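Local coordinates for sulfoquinovosidase (Escherichia coli, PDB 5AEG), which hydrolyses sulfoquinovosyl diacylglycerides and simple sulfoquinovosides such as sulfoquinovosyl glycerol, releasing sulfoquinovose for bacterial sulfoglycolysis, at residues I48-R52 with G53-I57; L249-W252 with I253-G256; F187-T190 with Q191-C195. All coordinates share one frame; numbering follows the deposited sequence.

Contact 1: I48-R52 with G53-I57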
ATOM      1  N   ILE A  48     -18.175  16.638   0.114  1.00 28.74           N
ATOM      2  CA  ILE A  48     -17.158  15.972   0.931  1.00 31.83           C
ATOM      3  C   ILE A  48     -17.394  16.254   2.386  1.00 33.85           C
ATOM      4  O   ILE A  48     -17.518  17.431   2.737  1.00 30.35           O
ATOM      5  CB  ILE A  48     -15.785  16.491   0.588  1.00 29.55           C
ATOM      6  CG1 ILE A  48     -15.475  16.121  -0.853  1.00 29.92           C
ATOM      7  CG2 ILE A  48     -14.722  15.871   1.502  1.00 33.78           C
ATOM      8  CD1 ILE A  48     -14.207  16.752  -1.411  1.00 30.67           C
ATOM      9  N   ASP A  49     -17.540  15.197   3.209  1.00 28.36           N
ATOM     10  CA  ASP A  49     -17.465  15.370   4.672  1.00 28.45           C
ATOM     11  C   ASP A  49     -16.233  14.603   5.113  1.00 29.90           C
ATOM     12  O   ASP A  49     -16.212  13.371   4.936  1.00 30.89           O
ATOM     13  CB  ASP A  49     -18.725  14.833   5.335  1.00 32.26           C
ATOM     14  CG  ASP A  49     -19.958  15.618   4.944  1.00 41.93           C
ATOM     15  OD1 ASP A  49     -19.972  16.844   5.133  1.00 46.49           O
ATOM     16  OD2 ASP A  49     -20.854  15.011   4.357  1.00 45.38           O
ATOM     17  N   MET A  50     -15.213  15.337   5.588  1.00 30.77           N
ATOM     18  CA  MET A  50     -13.907  14.776   5.849  1.00 31.67           C
ATOM     19  C   MET A  50     -13.862  13.742   6.977  1.00 32.06           C
ATOM     20  O   MET A  50     -13.082  12.718   6.906  1.00 30.96           O
ATOM     21  CB  MET A  50     -12.946  15.870   6.163  1.00 30.93           C
ATOM     22  CG  MET A  50     -12.829  16.817   4.981  1.00 35.37           C
ATOM     23  SD  MET A  50     -11.388  17.883   4.993  1.00 36.00           S
ATOM     24  CE  MET A  50     -11.857  19.069   6.316  1.00 41.16           C
ATOM     25  N   PHE A  51     -14.660  13.979   8.029  1.00 30.06           N
ATOM     26  CA  PHE A  51     -14.612  13.149   9.246  1.00 31.84           C
ATOM     27  C   PHE A  51     -13.179  12.793   9.714  1.00 32.39           C
ATOM     28  O   PHE A  51     -12.812  11.578   9.922  1.00 26.61           O
ATOM     29  CB  PHE A  51     -15.429  11.865   8.989  1.00 34.31           C
ATOM     30  CG  PHE A  51     -16.894  12.073   8.882  1.00 33.98           C
ATOM     31  CD1 PHE A  51     -17.613  12.497  10.022  1.00 38.65           C
ATOM     32  CD2 PHE A  51     -17.595  11.845   7.695  1.00 37.33           C
ATOM     33  CE1 PHE A  51     -18.969  12.681   9.943  1.00 35.46           C
ATOM     34  CE2 PHE A  51     -18.987  12.019   7.621  1.00 37.28           C
ATOM     35  CZ  PHE A  51     -19.666  12.442   8.743  1.00 35.78           C
ATOM     36  N   ARG A  52     -12.295  13.792   9.791  1.00 29.12           N
ATOM     37  CA  ARG A  52     -10.918  13.536  10.307  1.00 30.52           C
ATOM     38  C   ARG A  52     -10.139  12.471   9.509  1.00 30.08           C
ATOM     39  O   ARG A  52      -9.208  11.828  10.012  1.00 26.31           O
ATOM     40  CB  ARG A  52     -10.935  13.196  11.752  1.00 40.06           C
ATOM     41  CG  ARG A  52     -11.960  14.089  12.474  1.00 58.56           C
ATOM     42  CD  ARG A  52     -12.097  13.813  13.959  1.00 71.35           C
ATOM     43  NE  ARG A  52     -10.979  14.354  14.708  1.00 81.78           N
ATOM     44  CZ  ARG A  52     -10.642  14.014  15.950  1.00 87.16           C
ATOM     45  NH1 ARG A  52     -11.312  13.092  16.650  1.00 84.62           N
ATOM     46  NH2 ARG A  52      -9.595  14.600  16.486  1.00 83.46           N
ATOM     47  N   GLY A  53     -10.498  12.344   8.236  1.00 29.47           N
ATOM     48  CA  GLY A  53      -9.787  11.378   7.362  1.00 28.73           C
ATOM     49  C   GLY A  53     -10.599  10.222   6.974  1.00 24.65           C
ATOM     50  O   GLY A  53     -10.193   9.504   6.058  1.00 22.37           O
ATOM     51  N   ASN A  54     -11.741  10.028   7.643  1.00 20.58           N
ATOM     52  CA  ASN A  54     -12.711   9.011   7.283  1.00 23.74           C
ATOM     53  C   ASN A  54     -13.761   9.501   6.248  1.00 27.84           C
ATOM     54  O   ASN A  54     -15.015   9.518   6.485  1.00 27.35           O
ATOM     55  CB  ASN A  54     -13.384   8.449   8.498  1.00 23.83           C
ATOM     56  CG  ASN A  54     -12.418   7.768   9.433  1.00 23.82           C
ATOM     57  OD1 ASN A  54     -11.829   6.782   9.118  1.00 23.96           O
ATOM     58  ND2 ASN A  54     -12.289   8.303  10.599  1.00 25.70           N
ATOM     59  N   PHE A  55     -13.208   9.905   5.094  1.00 25.33           N
ATOM     60  CA  PHE A  55     -13.930  10.732   4.169  1.00 26.38           C
ATOM     61  C   PHE A  55     -15.245  10.149   3.754  1.00 26.25           C
ATOM     62  O   PHE A  55     -15.341   8.988   3.332  1.00 25.81           O
ATOM     63  CB  PHE A  55     -13.114  10.968   2.886  1.00 22.40           C
ATOM     64  CG  PHE A  55     -12.018  11.911   3.024  1.00 21.18           C
ATOM     65  CD1 PHE A  55     -10.740  11.507   3.408  1.00 23.90           C
ATOM     66  CD2 PHE A  55     -12.204  13.257   2.691  1.00 24.69           C
ATOM     67  CE1 PHE A  55      -9.714  12.371   3.499  1.00 25.47           C
ATOM     68  CE2 PHE A  55     -11.163  14.128   2.757  1.00 21.74           C
ATOM     69  CZ  PHE A  55      -9.897  13.726   3.168  1.00 23.53           C
ATOM     70  N   SER A  56     -16.264  10.996   3.769  1.00 27.71           N
ATOM     71  CA  SER A  56     -17.490  10.703   3.046  1.00 28.67           C
ATOM     72  C   SER A  56     -17.480  11.594   1.808  1.00 28.86           C
ATOM     73  O   SER A  56     -17.470  12.788   1.923  1.00 27.51           O
ATOM     74  CB  SER A  56     -18.698  11.060   3.891  1.00 35.03           C
ATOM     75  OG  SER A  56     -19.832  11.039   3.071  1.00 38.54           O
ATOM     76  N   ILE A  57     -17.403  10.989   0.654  1.00 29.91           N
ATOM     77  CA  ILE A  57     -17.207  11.728  -0.603  1.00 27.76           C
ATOM     78  C   ILE A  57     -18.224  11.235  -1.589  1.00 30.97           C
ATOM     79  O   ILE A  57     -18.285  10.082  -1.916  1.00 27.68           O
ATOM     80  CB  ILE A  57     -15.737  11.775  -1.105  1.00 31.33           C
ATOM     81  CG1 ILE A  57     -15.681  12.420  -2.498  1.00 34.64           C
ATOM     82  CG2 ILE A  57     -15.021  10.429  -1.053  1.00 32.43           C
ATOM     83  CD1 ILE A  57     -14.328  13.045  -2.788  1.00 38.35           C
TER
HETATM   84  O   HOH W   1     -20.256  13.586   1.662  1.00 35.56           O
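The ring of Phe-55 has the backbone carbonyl O of Met-50 over one face, 4.1 Å above the plane and displaced toward the rim, while Ile-48 comes to its edge, CG2 lying 3.8 Å from CD2 of Phe-55. Phe-51 offers an edge instead: CB of Ser-56 sits in the plane of its ring, 3.9 Å from CE2. The two rings belong to the turn of a beta hairpin that links strand 39-49 to strand 56-74, in the N-terminal galactose mutarotase-like beta domain. Ile-48 has CG1 anti to its carbonyl carbon (chi1 -64°), which leaves the CG2 branch for Phe-55 and sends CG1 alongside CD1 of Ile-57. Met-50 runs beside Phe-55 in the same direction, its CG against CE2 of the ring and its sulfur obliquely placed, a Met-aromatic contact. At the open end, Asp-49 and Ser-56 form an antiparallel hydrogen-bonded pair, closed by Ser-56 N to Asp-49 O at 2.6 Å and by the return bond from Asp-49 N to Ser-56 O. Round the bend, Gly-53 N bonds to Met-50 O and Asn-54 N to Phe-51 O. Gly-53 has phi near 111°, where a CB would be jammed against Arg-52 O. Trp-149 and His-426 add further rings around Phe-55. The hairpin tip projects toward the catalytic barrel: the side chain of Asn-54 is about 7 Å from that of Asp-472, the inferred proton donor, which probably makes the turn part of the active-site surroundings. On the polar side of the hairpin, water 1 lies between OD2 of Asp-49 and OG of Ser-56, 2.9 Å from the latter.

Contact 2: L249-W252 with I253-G256; sequences LPDW and IYDG
Ile-253 packs its CD1 over the six-membered ring of Trp-252, 3.9 Å from the ring centroid and 23° off the normal, a CH-pi contact. This is the dense side of the segment. Trp-252 has CG between its own N and carbonyl carbon (chi1 58°), which folds the indole back over the following residue. CG1 of Ile-253 also lies beside CD of Pro-250, and Leu-249 crosses both Ile-253 and Tyr-254 at about a right angle, CB of Leu-249 being 3.8 Å from OH of Tyr-254. Water 2 donates to Leu-249 O and meets Tyr-254 OH, 2.8 Å from each. The backbone makes successive i-to-i+3 turns, with Ile-253 N bonded to Pro-250 O, Asp-255 N to Trp-252 O and a weak bond from Tyr-254 N to Asp-251 O. They lie in the loop between helix 232-243 and strand 257-260, the first strand of the TIM barrel, and Tyr-254 leans on helix 569-582. Replacing Tyr-254 by an alanine would probably leave water 2 without its phenol partner and open a gap beside Leu-249 and Val-576. The other side is held by water and charge. Water 3 donates to OD2 of both Asp-251 and Asp-255, 2.7 Å from each, and bridges carboxylate oxygens 4.5 Å apart. Lys-569 forms salt bridges with both aspartates and Lys-573 with Asp-251, probably easing their mutual repulsion.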
ATOM      1  N   LEU A 249      16.758  -3.857  -0.422  1.00 23.74           N
ATOM      2  CA  LEU A 249      16.713  -3.624   1.027  1.00 23.77           C
ATOM      3  C   LEU A 249      18.112  -3.673   1.634  1.00 25.07           C
ATOM      4  O   LEU A 249      18.970  -4.457   1.202  1.00 25.29           O
ATOM      5  CB  LEU A 249      15.868  -4.693   1.721  1.00 23.19           C
ATOM      6  CG  LEU A 249      14.379  -4.759   1.361  1.00 21.95           C
ATOM      7  CD1 LEU A 249      13.676  -5.938   2.030  1.00 23.61           C
ATOM      8  CD2 LEU A 249      13.695  -3.491   1.787  1.00 24.53           C
ATOM      9  N   PRO A 250      18.298  -2.941   2.716  1.00 24.44           N
ATOM     10  CA  PRO A 250      19.571  -3.142   3.417  1.00 24.08           C
ATOM     11  C   PRO A 250      19.724  -4.522   3.888  1.00 25.62           C
ATOM     12  O   PRO A 250      18.719  -5.161   4.295  1.00 23.35           O
ATOM     13  CB  PRO A 250      19.510  -2.191   4.575  1.00 23.89           C
ATOM     14  CG  PRO A 250      18.488  -1.141   4.182  1.00 25.33           C
ATOM     15  CD  PRO A 250      17.519  -1.820   3.266  1.00 24.81           C
ATOM     16  N   ASP A 251      20.975  -4.972   3.914  1.00 25.37           N
ATOM     17  CA  ASP A 251      21.315  -6.343   4.307  1.00 25.93           C
ATOM     18  C   ASP A 251      20.820  -6.721   5.700  1.00 26.49           C
ATOM     19  O   ASP A 251      20.515  -7.856   5.960  1.00 23.93           O
ATOM     20  CB  ASP A 251      22.837  -6.593   4.223  1.00 30.51           C
ATOM     21  CG  ASP A 251      23.161  -8.098   4.218  1.00 29.00           C
ATOM     22  OD1 ASP A 251      22.707  -8.777   3.260  1.00 35.49           O
ATOM     23  OD2 ASP A 251      23.682  -8.600   5.216  1.00 30.82           O
ATOM     24  N   TRP A 252      20.742  -5.737   6.586  1.00 24.09           N
ATOM     25  CA  TRP A 252      20.410  -5.996   7.975  1.00 25.98           C
ATOM     26  C   TRP A 252      18.885  -6.317   8.200  1.00 25.21           C
ATOM     27  O   TRP A 252      18.493  -6.883   9.248  1.00 21.78           O
ATOM     28  CB  TRP A 252      20.912  -4.850   8.881  1.00 24.47           C
ATOM     29  CG  TRP A 252      20.365  -3.499   8.524  1.00 26.11           C
ATOM     30  CD1 TRP A 252      20.979  -2.560   7.773  1.00 29.74           C
ATOM     31  CD2 TRP A 252      19.097  -2.932   8.927  1.00 25.85           C
ATOM     32  NE1 TRP A 252      20.210  -1.447   7.705  1.00 25.37           N
ATOM     33  CE2 TRP A 252      19.043  -1.649   8.384  1.00 25.29           C
ATOM     34  CE3 TRP A 252      18.037  -3.375   9.762  1.00 23.86           C
ATOM     35  CZ2 TRP A 252      17.968  -0.804   8.572  1.00 26.03           C
ATOM     36  CZ3 TRP A 252      16.961  -2.541   9.969  1.00 25.12           C
ATOM     37  CH2 TRP A 252      16.931  -1.250   9.394  1.00 25.55           C
ATOM     38  N   ILE A 253      18.055  -5.977   7.221  1.00 24.94           N
ATOM     39  CA  ILE A 253      16.608  -6.336   7.265  1.00 23.75           C
ATOM     40  C   ILE A 253      16.360  -7.825   7.410  1.00 23.65           C
ATOM     41  O   ILE A 253      15.469  -8.234   8.127  1.00 21.40           O
ATOM     42  CB  ILE A 253      15.837  -5.794   6.033  1.00 23.85           C
ATOM     43  CG1 ILE A 253      15.870  -4.262   6.020  1.00 24.00           C
ATOM     44  CG2 ILE A 253      14.374  -6.262   6.111  1.00 21.55           C
ATOM     45  CD1 ILE A 253      15.019  -3.560   7.063  1.00 24.18           C
ATOM     46  N   TYR A 254      17.265  -8.619   6.844  1.00 22.11           N
ATOM     47  CA  TYR A 254      17.156 -10.056   6.880  1.00 22.24           C
ATOM     48  C   TYR A 254      17.637 -10.711   8.170  1.00 21.89           C
ATOM     49  O   TYR A 254      17.518 -11.953   8.329  1.00 23.39           O
ATOM     50  CB  TYR A 254      17.956 -10.649   5.699  1.00 23.26           C
ATOM     51  CG  TYR A 254      17.612 -10.044   4.390  1.00 21.02           C
ATOM     52  CD1 TYR A 254      16.473 -10.364   3.739  1.00 23.31           C
ATOM     53  CD2 TYR A 254      18.479  -9.182   3.762  1.00 25.67           C
ATOM     54  CE1 TYR A 254      16.149  -9.768   2.514  1.00 24.14           C
ATOM     55  CE2 TYR A 254      18.174  -8.578   2.563  1.00 24.61           C
ATOM     56  CZ  TYR A 254      16.988  -8.889   1.950  1.00 27.00           C
ATOM     57  OH  TYR A 254      16.685  -8.291   0.788  1.00 25.42           O
ATOM     58  N   ASP A 255      18.202  -9.922   9.090  1.00 23.91           N
ATOM     59  CA  ASP A 255      18.924 -10.482  10.217  1.00 24.54           C
ATOM     60  C   ASP A 255      18.089 -10.704  11.480  1.00 25.38           C
ATOM     61  O   ASP A 255      18.613 -11.204  12.524  1.00 23.20           O
ATOM     62  CB  ASP A 255      20.156  -9.672  10.522  1.00 25.66           C
ATOM     63  CG  ASP A 255      21.141  -9.693   9.411  1.00 27.77           C
ATOM     64  OD1 ASP A 255      21.137 -10.580   8.548  1.00 26.98           O
ATOM     65  OD2 ASP A 255      21.932  -8.778   9.380  1.00 27.46           O
ATOM     66  N   GLY A 256      16.808 -10.400  11.416  1.00 23.06           N
ATOM     67  CA  GLY A 256      15.926 -10.750  12.521  1.00 21.56           C
ATOM     68  C   GLY A 256      14.704  -9.861  12.611  1.00 21.29           C
ATOM     69  O   GLY A 256      14.374  -9.179  11.643  1.00 22.65           O
TER
HETATM   70  O   HOH W   2      18.541  -6.657  -0.418  1.00 29.85           O
HETATM   71  O   HOH W   3      23.792  -7.724   7.794  1.00 39.13           O

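Contact 3: F187-T190 with Q191-C195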
ATOM      1  N   PHE A 187      -4.528  -0.675 -13.236  1.00 21.43           N
ATOM      2  CA  PHE A 187      -5.062  -2.017 -13.114  1.00 19.02           C
ATOM      3  C   PHE A 187      -4.457  -2.916 -14.208  1.00 22.46           C
ATOM      4  O   PHE A 187      -3.857  -2.415 -15.194  1.00 18.78           O
ATOM      5  CB  PHE A 187      -6.607  -2.095 -13.069  1.00 19.17           C
ATOM      6  CG  PHE A 187      -7.327  -1.739 -14.328  1.00 19.83           C
ATOM      7  CD1 PHE A 187      -7.703  -0.425 -14.585  1.00 24.09           C
ATOM      8  CD2 PHE A 187      -7.626  -2.699 -15.308  1.00 21.21           C
ATOM      9  CE1 PHE A 187      -8.411  -0.112 -15.721  1.00 22.91           C
ATOM     10  CE2 PHE A 187      -8.267  -2.344 -16.449  1.00 21.28           C
ATOM     11  CZ  PHE A 187      -8.664  -1.061 -16.644  1.00 21.74           C
ATOM     12  N   VAL A 188      -4.524  -4.197 -13.922  1.00 21.95           N
ATOM     13  CA  VAL A 188      -4.111  -5.306 -14.826  1.00 19.86           C
ATOM     14  C   VAL A 188      -5.323  -6.114 -15.137  1.00 19.65           C
ATOM     15  O   VAL A 188      -6.072  -6.562 -14.267  1.00 21.21           O
ATOM     16  CB  VAL A 188      -3.089  -6.203 -14.165  1.00 20.93           C
ATOM     17  CG1 VAL A 188      -2.821  -7.485 -14.916  1.00 20.22           C
ATOM     18  CG2 VAL A 188      -1.816  -5.465 -14.068  1.00 18.37           C
ATOM     19  N   SER A 189      -5.460  -6.455 -16.421  1.00 18.91           N
ATOM     20  CA  SER A 189      -6.511  -7.341 -16.865  1.00 18.07           C
ATOM     21  C   SER A 189      -5.891  -8.709 -17.286  1.00 18.61           C
ATOM     22  O   SER A 189      -4.747  -8.747 -17.778  1.00 22.05           O
ATOM     23  CB  SER A 189      -7.141  -6.738 -18.177  1.00 21.93           C
ATOM     24  OG  SER A 189      -7.986  -7.740 -18.797  1.00 20.25           O
ATOM     25  N   THR A 190      -6.709  -9.745 -17.203  1.00 20.11           N
ATOM     26  CA  THR A 190      -6.291 -11.068 -17.708  1.00 22.44           C
ATOM     27  C   THR A 190      -6.264 -11.175 -19.252  1.00 26.86           C
ATOM     28  O   THR A 190      -5.863 -12.214 -19.730  1.00 22.44           O
ATOM     29  CB  THR A 190      -7.031 -12.207 -17.061  1.00 22.07           C
ATOM     30  OG1 THR A 190      -8.440 -12.085 -17.191  1.00 25.00           O
ATOM     31  CG2 THR A 190      -6.623 -12.302 -15.531  1.00 24.65           C
ATOM     32  N   GLN A 191      -6.657 -10.108 -19.982  1.00 22.82           N
ATOM     33  CA  GLN A 191      -6.256  -9.962 -21.430  1.00 25.60           C
ATOM     34  C   GLN A 191      -4.809  -9.573 -21.563  1.00 25.45           C
ATOM     35  O   GLN A 191      -4.334  -9.280 -22.627  1.00 26.65           O
ATOM     36  CB  GLN A 191      -7.181  -8.955 -22.077  1.00 26.81           C
ATOM     37  CG  GLN A 191      -8.619  -9.457 -22.097  1.00 27.28           C
ATOM     38  CD  GLN A 191      -9.517  -8.697 -23.100  1.00 30.56           C
ATOM     39  OE1 GLN A 191      -9.086  -8.313 -24.142  1.00 28.01           O
ATOM     40  NE2 GLN A 191     -10.744  -8.442 -22.721  1.00 28.16           N
ATOM     41  N   LYS A 192      -4.075  -9.504 -20.420  1.00 24.57           N
ATOM     42  CA  LYS A 192      -2.673  -9.265 -20.344  1.00 22.77           C
ATOM     43  C   LYS A 192      -2.249  -7.869 -20.827  1.00 23.96           C
ATOM     44  O   LYS A 192      -1.415  -7.690 -21.755  1.00 26.82           O
ATOM     45  CB  LYS A 192      -1.868 -10.414 -21.004  1.00 27.24           C
ATOM     46  CG  LYS A 192      -1.883 -11.671 -20.168  1.00 27.03           C
ATOM     47  CD  LYS A 192      -1.031 -12.779 -20.799  1.00 30.39           C
ATOM     48  CE  LYS A 192      -1.048 -14.036 -19.953  1.00 34.61           C
ATOM     49  NZ  LYS A 192      -0.159 -15.041 -20.614  1.00 32.87           N
ATOM     50  N   TYR A 193      -2.883  -6.854 -20.232  1.00 21.81           N
ATOM     51  CA  TYR A 193      -2.468  -5.501 -20.403  1.00 21.55           C
ATOM     52  C   TYR A 193      -2.609  -4.836 -19.042  1.00 22.91           C
ATOM     53  O   TYR A 193      -3.335  -5.352 -18.182  1.00 22.27           O
ATOM     54  CB  TYR A 193      -3.296  -4.760 -21.423  1.00 22.80           C
ATOM     55  CG  TYR A 193      -4.747  -4.495 -21.078  1.00 20.62           C
ATOM     56  CD1 TYR A 193      -5.107  -3.396 -20.282  1.00 22.09           C
ATOM     57  CD2 TYR A 193      -5.771  -5.288 -21.556  1.00 21.14           C
ATOM     58  CE1 TYR A 193      -6.453  -3.140 -19.984  1.00 23.56           C
ATOM     59  CE2 TYR A 193      -7.115  -5.003 -21.302  1.00 23.38           C
ATOM     60  CZ  TYR A 193      -7.430  -3.894 -20.465  1.00 25.06           C
ATOM     61  OH  TYR A 193      -8.772  -3.628 -20.111  1.00 24.00           O
ATOM     62  N   TYR A 194      -1.998  -3.696 -18.924  1.00 23.47           N
ATOM     63  CA  TYR A 194      -2.279  -2.801 -17.781  1.00 20.95           C
ATOM     64  C   TYR A 194      -2.793  -1.535 -18.330  1.00 25.18           C
ATOM     65  O   TYR A 194      -2.450  -1.147 -19.479  1.00 24.88           O
ATOM     66  CB  TYR A 194      -0.999  -2.504 -16.974  1.00 19.17           C
ATOM     67  CG  TYR A 194       0.131  -1.616 -17.575  1.00 22.19           C
ATOM     68  CD1 TYR A 194      -0.023  -0.244 -17.740  1.00 27.91           C
ATOM     69  CD2 TYR A 194       1.373  -2.149 -17.935  1.00 23.23           C
ATOM     70  CE1 TYR A 194       0.989   0.528 -18.309  1.00 31.15           C
ATOM     71  CE2 TYR A 194       2.388  -1.353 -18.493  1.00 25.82           C
ATOM     72  CZ  TYR A 194       2.173  -0.023 -18.709  1.00 28.15           C
ATOM     73  OH  TYR A 194       3.122   0.846 -19.246  1.00 30.32           O
ATOM     74  N   CYS A 195      -3.618  -0.865 -17.521  1.00 22.59           N
ATOM     75  CA  CYS A 195      -4.049   0.509 -17.812  1.00 22.01           C
ATOM     76  C   CYS A 195      -3.660   1.444 -16.675  1.00 23.99           C
ATOM     77  O   CYS A 195      -3.967   1.134 -15.518  1.00 21.86           O
ATOM     78  CB  CYS A 195      -5.539   0.481 -17.976  1.00 20.79           C
ATOM     79  SG  CYS A 195      -6.302   2.106 -18.091  1.00 24.51           S
TER
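Phe-187 and Cys-195 meet face-on: CB of Cys-195 stands over one face of the phenyl ring, 4.0 Å from its centroid, and SG lies obliquely beside it as a Cys sulfur-aromatic contact. A second CH-pi contact, with the strands' roles exchanged, follows where CB of Ser-189 sits 3.8 Å from the centroid of the Tyr-193 ring. The Phe-187 and Tyr-193 side chains cross at a slant, with OH of Tyr-193 near the plane of the Phe-187 ring, 3.9 Å from CE2. Both aromatics place CG between their own N and carbonyl carbon (chi1 68° and 67°), which tips each ring over the neighbouring strand. Ser-189 has OG anti to its N, a position from which it accepts a fairly straight bond from Gln-191 N, while its carbonyl O takes Lys-192 N across the bend. Val-188 and Tyr-194 occupy the other face, toward helix 232-243, and OH of Tyr-194 bonds to Glu-227. Phe-187 N and Cys-195 O, at 3.0 Å, and the reciprocal bond close an antiparallel hydrogen-bonded pair. Strands 129-133 and 221-228 flank the pair. The arrangement is that of an antiparallel beta hairpin within the galactose mutarotase-like beta domain of family 31 glycoside hydrolases.

Along the chain the order is contact 1, contact 3, contact 2, each closing before the next opens. Contacts 1 and 3 are hairpins of the N-terminal beta domain and reach the same antiparallel strand system, yet their centres are about 31 Å apart, contact 3 near an outer strand and contact 1 on strands from the middle of the order. Contact 2 belongs to the TIM-barrel domain, leading into its first strand, with its centre about 38 Å from that of contact 1 and about 33 Å from that of contact 3. None touches another. Contact 1 alone approaches the catalytic residues, showing how the beta domain reaches toward the barrel's active site, whereas contacts 2 and 3 lie away from it.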